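Local structure of glycine betaine/carnitine/choline ABC transporter (3O66) at residues A[56-61]-A[102-107]; A[62-67]-A[228-233]. The protein probably binds glycine betaine, carnitine or choline as the extracellular substrate-binding component of an ABC transporter in Staphylococcus aureus. All coordinates share one frame; numbering follows the deposited sequence.

Contact 1: residues A[56-61]-A[102-107]; sequences NALING and FDQTFF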
loop_
_atom_site.group_PDB
_atom_site.type_symbol
_atom_site.label_atom_id
_atom_site.label_comp_id
_atom_site.label_asym_id
_atom_site.label_seq_id
_atom_site.Cartn_x
_atom_site.Cartn_y
_atom_site.Cartn_z
ATOM N N ASN A 56 -4.213 13.092 11.465
ATOM C CA ASN A 56 -4.235 14.232 12.348
ATOM C C ASN A 56 -3.922 15.519 11.596
ATOM O O ASN A 56 -4.563 16.545 11.858
ATOM C CB ASN A 56 -3.337 14.010 13.576
ATOM C CG ASN A 56 -3.917 12.980 14.531
ATOM O OD1 ASN A 56 -5.145 12.847 14.654
ATOM N ND2 ASN A 56 -3.046 12.273 15.246
ATOM N N ALA A 57 -2.986 15.469 10.648
ATOM C CA ALA A 57 -2.752 16.624 9.796
ATOM C C ALA A 57 -4.024 17.105 9.059
ATOM O O ALA A 57 -4.290 18.301 9.007
ATOM C CB ALA A 57 -1.617 16.355 8.788
ATOM N N LEU A 58 -4.779 16.188 8.453
ATOM C CA LEU A 58 -5.996 16.593 7.738
ATOM C C LEU A 58 -7.040 17.136 8.707
ATOM O O LEU A 58 -7.680 18.174 8.447
ATOM C CB LEU A 58 -6.573 15.441 6.876
ATOM C CG LEU A 58 -6.083 15.408 5.406
ATOM C CD1 LEU A 58 -4.557 15.304 5.306
ATOM C CD2 LEU A 58 -6.710 14.266 4.623
ATOM N N ILE A 59 -7.175 16.456 9.842
ATOM C CA ILE A 59 -8.167 16.835 10.830
ATOM C C ILE A 59 -7.828 18.219 11.411
ATOM O O ILE A 59 -8.715 19.020 11.678
ATOM C CB ILE A 59 -8.277 15.763 11.951
ATOM C CG1 ILE A 59 -9.003 14.511 11.431
ATOM C CG2 ILE A 59 -8.942 16.339 13.212
ATOM C CD1 ILE A 59 -10.348 14.743 10.748
ATOM N N ASN A 60 -6.538 18.503 11.570
ATOM C CA ASN A 60 -6.107 19.763 12.166
ATOM C C ASN A 60 -5.950 20.932 11.210
ATOM O O ASN A 60 -5.686 22.047 11.642
ATOM C CB ASN A 60 -4.842 19.560 13.010
ATOM C CG ASN A 60 -5.115 18.720 14.228
ATOM O OD1 ASN A 60 -6.216 18.744 14.786
ATOM N ND2 ASN A 60 -4.138 17.986 14.651
ATOM N N GLY A 61 -6.165 20.679 9.928
ATOM C CA GLY A 61 -6.061 21.717 8.900
ATOM C C GLY A 61 -4.632 21.953 8.442
ATOM O O GLY A 61 -4.353 22.928 7.746
ATOM N N PHE A 102 -15.567 12.528 9.192
ATOM C CA PHE A 102 -14.477 13.484 8.968
ATOM C C PHE A 102 -14.685 14.438 7.796
ATOM O O PHE A 102 -13.773 15.239 7.488
ATOM C CB PHE A 102 -13.172 12.713 8.683
ATOM C CG PHE A 102 -12.828 11.663 9.710
ATOM C CD1 PHE A 102 -12.791 11.976 11.065
ATOM C CD2 PHE A 102 -12.477 10.376 9.300
ATOM C CE1 PHE A 102 -12.444 11.000 12.021
ATOM C CE2 PHE A 102 -12.116 9.409 10.218
ATOM C CZ PHE A 102 -12.102 9.718 11.591
ATOM N N ASP A 103 -15.832 14.337 7.111
ATOM C CA ASP A 103 -16.098 15.187 5.943
ATOM C C ASP A 103 -14.958 15.090 4.913
ATOM O O ASP A 103 -14.428 16.116 4.422
ATOM C CB ASP A 103 -16.323 16.652 6.364
ATOM C CG ASP A 103 -16.796 17.523 5.208
ATOM O OD1 ASP A 103 -17.565 17.006 4.356
ATOM O OD2 ASP A 103 -16.411 18.723 5.170
ATOM N N GLN A 104 -14.559 13.848 4.631
ATOM C CA GLN A 104 -13.458 13.574 3.698
ATOM C C GLN A 104 -13.869 12.512 2.693
ATOM O O GLN A 104 -14.687 11.626 2.982
ATOM C CB GLN A 104 -12.206 13.105 4.428
ATOM C CG GLN A 104 -11.567 14.171 5.346
ATOM C CD GLN A 104 -10.461 13.606 6.236
ATOM O OE1 GLN A 104 -10.006 12.475 6.043
ATOM N NE2 GLN A 104 -10.046 14.389 7.234
ATOM N N THR A 105 -13.256 12.595 1.517
ATOM C CA THR A 105 -13.459 11.611 0.483
ATOM C C THR A 105 -12.273 10.654 0.500
ATOM O O THR A 105 -11.109 11.058 0.247
ATOM C CB THR A 105 -13.618 12.285 -0.880
ATOM O OG1 THR A 105 -14.850 13.025 -0.888
ATOM C CG2 THR A 105 -13.614 11.247 -2.026
ATOM N N PHE A 106 -12.561 9.398 0.813
ATOM C CA PHE A 106 -11.555 8.335 0.686
ATOM C C PHE A 106 -11.800 7.773 -0.719
ATOM O O PHE A 106 -12.821 7.134 -0.939
ATOM C CB PHE A 106 -11.757 7.282 1.812
ATOM C CG PHE A 106 -10.595 6.335 2.013
ATOM C CD1 PHE A 106 -9.822 6.405 3.177
ATOM C CD2 PHE A 106 -10.301 5.348 1.062
ATOM C CE1 PHE A 106 -8.748 5.525 3.388
ATOM C CE2 PHE A 106 -9.253 4.446 1.269
ATOM C CZ PHE A 106 -8.471 4.545 2.442
ATOM N N PHE A 107 -10.881 8.036 -1.665
ATOM C CA PHE A 107 -11.123 7.708 -3.092
ATOM C C PHE A 107 -11.152 6.216 -3.339
ATOM O O PHE A 107 -10.687 5.416 -2.502
ATOM C CB PHE A 107 -10.093 8.386 -4.003
ATOM C CG PHE A 107 -10.337 9.866 -4.176
ATOM C CD1 PHE A 107 -10.971 10.345 -5.329
ATOM C CD2 PHE A 107 -9.973 10.765 -3.174
ATOM C CE1 PHE A 107 -11.217 11.708 -5.493
ATOM C CE2 PHE A 107 -10.217 12.137 -3.314
ATOM C CZ PHE A 107 -10.829 12.608 -4.473
#
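I59 CG1 sits beside the backbone N (chi1 -74°), and a second bend at chi2 -52° carries CD1 across toward F102 and Q104, although the CB itself does not point at them. Q104 reaches the helix with CG anti to the carbonyl carbon; the chain is extended beyond CG (chi2 170°), which carries the amide to L58 and I59. There the amide nitrogen does most of the touching. Q104 NE2 lies 3.5 Å from I59 CD1 and 3.6 Å from L58 CB, two carbons that offer it only van der Waals contact. L58 CD2 meets the other branch of the amide, 4.0 Å from Q104 OE1. The I59 and Q104 side chains cross at about a right angle.

This is the margin of one lobe of a two-lobed binding protein of the type II periplasmic-binding-protein kind, with its sheet in strand order 2-1-3-5-4. Helix 51-60 packs against the edge strand 104-106, while strand 222-227 lies beside that strand and puts V225 against both L58 and Q104. The chain leaves helix 87-102 at D103, whose positive phi turns it into the strand.

I59 CD1 also rests 3.7 Å from F102 CD1 and 4.0 Å from F102 CB, approaching the ring obliquely. F102 has further aromatic company, with edge-to-face pairings to H55 and F98. Two residues past I59, helix 51-60 ends in a Schellman motif at G61, which has a positive phi; G61 N reaches back to L58 O at 3.3 Å.

Contact 2: residues A[62-67]-A[228-233]; sequences DANISG and NELLRQ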
loop_
_atom_site.group_PDB
_atom_site.type_symbol
_atom_site.label_atom_id
_atom_site.label_comp_id
_atom_site.label_asym_id
_atom_site.label_seq_id
_atom_site.Cartn_x
_atom_site.Cartn_y
_atom_site.Cartn_z
ATOM N N ASP A 62 -3.727 21.054 8.826
ATOM C CA ASP A 62 -2.313 21.166 8.456
ATOM C C ASP A 62 -2.019 20.716 7.029
ATOM O O ASP A 62 -0.958 21.042 6.452
ATOM C CB ASP A 62 -1.467 20.353 9.414
ATOM C CG ASP A 62 -1.576 20.835 10.856
ATOM O OD1 ASP A 62 -1.833 22.045 11.102
ATOM O OD2 ASP A 62 -1.405 19.977 11.735
ATOM N N ALA A 63 -2.939 19.933 6.481
ATOM C CA ALA A 63 -2.911 19.506 5.089
ATOM C C ALA A 63 -4.311 19.170 4.675
ATOM O O ALA A 63 -5.208 19.022 5.533
ATOM C CB ALA A 63 -1.995 18.271 4.894
ATOM N N ASN A 64 -4.522 19.029 3.364
ATOM C CA ASN A 64 -5.863 18.706 2.900
ATOM C C ASN A 64 -5.969 17.541 1.945
ATOM O O ASN A 64 -7.084 17.232 1.503
ATOM C CB ASN A 64 -6.580 19.949 2.347
ATOM C CG ASN A 64 -5.692 20.785 1.429
ATOM O OD1 ASN A 64 -4.641 20.326 0.959
ATOM N ND2 ASN A 64 -6.101 22.028 1.193
ATOM N N ILE A 65 -4.830 16.905 1.622
ATOM C CA ILE A 65 -4.789 15.666 0.822
ATOM C C ILE A 65 -3.790 14.721 1.510
ATOM O O ILE A 65 -2.796 15.185 2.019
ATOM C CB ILE A 65 -4.314 15.910 -0.637
ATOM C CG1 ILE A 65 -5.336 16.756 -1.418
ATOM C CG2 ILE A 65 -4.007 14.583 -1.362
ATOM C CD1 ILE A 65 -4.843 17.166 -2.832
ATOM N N SER A 66 -4.120 13.430 1.608
ATOM C CA SER A 66 -3.131 12.387 1.890
ATOM C C SER A 66 -2.840 11.657 0.577
ATOM O O SER A 66 -3.771 11.173 -0.076
ATOM C CB SER A 66 -3.664 11.395 2.924
ATOM O OG SER A 66 -3.767 11.998 4.218
ATOM N N GLY A 67 -1.563 11.549 0.197
ATOM C CA GLY A 67 -1.218 10.915 -1.084
ATOM C C GLY A 67 -1.694 9.468 -1.107
ATOM O O GLY A 67 -2.311 9.011 -2.087
ATOM N N ASN A 228 -13.300 17.300 2.088
ATOM C CA ASN A 228 -14.371 17.814 1.243
ATOM C C ASN A 228 -14.413 19.352 1.212
ATOM O O ASN A 228 -14.889 19.951 0.228
ATOM C CB ASN A 228 -15.723 17.152 1.603
ATOM C CG ASN A 228 -15.727 15.674 1.229
ATOM O OD1 ASN A 228 -14.981 15.263 0.336
ATOM N ND2 ASN A 228 -16.532 14.871 1.914
ATOM N N GLU A 229 -13.853 19.985 2.244
ATOM C CA GLU A 229 -13.662 21.445 2.225
ATOM C C GLU A 229 -12.831 21.830 0.984
ATOM O O GLU A 229 -13.202 22.746 0.257
ATOM C CB GLU A 229 -13.001 21.959 3.513
ATOM C CG GLU A 229 -12.751 23.484 3.512
ATOM C CD GLU A 229 -12.009 24.000 4.760
ATOM O OE1 GLU A 229 -11.353 23.196 5.459
ATOM O OE2 GLU A 229 -12.069 25.230 5.032
ATOM N N LEU A 230 -11.730 21.113 0.739
ATOM C CA LEU A 230 -10.885 21.391 -0.432
ATOM C C LEU A 230 -11.631 21.088 -1.732
ATOM O O LEU A 230 -11.577 21.878 -2.716
ATOM C CB LEU A 230 -9.573 20.575 -0.384
ATOM C CG LEU A 230 -8.756 20.595 -1.682
ATOM C CD1 LEU A 230 -8.214 22.006 -1.980
ATOM C CD2 LEU A 230 -7.621 19.585 -1.614
ATOM N N LEU A 231 -12.318 19.944 -1.756
ATOM C CA LEU A 231 -13.062 19.526 -2.942
ATOM C C LEU A 231 -14.247 20.456 -3.233
ATOM O O LEU A 231 -14.652 20.616 -4.390
ATOM C CB LEU A 231 -13.515 18.067 -2.808
ATOM C CG LEU A 231 -12.390 17.014 -2.690
ATOM C CD1 LEU A 231 -13.001 15.623 -2.766
ATOM C CD2 LEU A 231 -11.303 17.160 -3.766
ATOM N N ARG A 232 -14.805 21.075 -2.195
ATOM C CA ARG A 232 -15.859 22.072 -2.420
ATOM C C ARG A 232 -15.311 23.379 -2.975
ATOM O O ARG A 232 -15.927 24.005 -3.849
ATOM C CB ARG A 232 -16.703 22.288 -1.155
ATOM C CG ARG A 232 -17.660 21.125 -0.904
ATOM C CD ARG A 232 -18.596 21.348 0.269
ATOM N NE ARG A 232 -17.868 21.519 1.523
ATOM C CZ ARG A 232 -17.653 20.561 2.423
ATOM N NH1 ARG A 232 -18.118 19.334 2.251
ATOM N NH2 ARG A 232 -16.968 20.849 3.513
ATOM N N GLN A 233 -14.142 23.775 -2.487
ATOM C CA GLN A 233 -13.472 24.963 -2.971
ATOM C C GLN A 233 -12.983 24.806 -4.426
ATOM O O GLN A 233 -13.086 25.752 -5.206
ATOM C CB GLN A 233 -12.313 25.319 -2.034
ATOM C CG GLN A 233 -11.540 26.544 -2.463
ATOM C CD GLN A 233 -10.765 27.168 -1.313
ATOM O OE1 GLN A 233 -10.080 26.470 -0.559
ATOM N NE2 GLN A 233 -10.873 28.485 -1.174
#
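L230 reaches from the first turn of helix 228-233 onto N64, just before strand 65-70, and I65 at its start. The setting is the five-stranded sheet of a type II periplasmic-binding-protein lobe. In it strand 65-70 pairs antiparallel with 222-227, and the chain leaves the latter directly into the helix.

The apolar contact centres on one methyl. In L230, chi1 169° aims CG at N64 and I65, and chi2 66° sets CD2 against I65, 3.6 Å from I65 CG1 and 3.9 Å from I65 CD1. V11 touches N64, I65 and L230 alike and so joins the same patch.

Apolar-to-polar packing comes from N64, whose side chain meets that of L230 at about a right angle. L230 CD2 lies 3.8 Å from N64 CG, while the other methyl, CD1, is 3.8 Å from N64 ND2.

The polar bonds of the N64 side chain go to residues outside the two segments. N64 OD1 accepts from K12 N and ND2 donates to D10 O, so both ends of the amide are engaged and its rotation is fixed while the leucine methyls lie against it.

Backbone bonding shapes the helix start. T227 OG1 is hydrogen-bonded to L230 N, and R232 N closes the first turn on N228 O at 2.7 Å.

In the fold
Contacts 1 and 2 lie on the same side of the chain's centre, their own centres about 7 Å apart, and both serve one sheet. Helix 51-60 leads through G61 into the strand of contact 2, and L58 CD1 of the first packs on S66 OG of the second. Contact 2 is buried; contact 1 is only partly so, with I59 at the surface. In both, aliphatic carbons lie against an amide, L58 and I59 on Q104, L230 on N64, but N64 has its amide bonded to K12 and D10, whereas contact 1 adds an aromatic ring. The second segments are tied by polar bonds: D103 to R232 as a salt bridge, and T105 OG1 to N228 OD1.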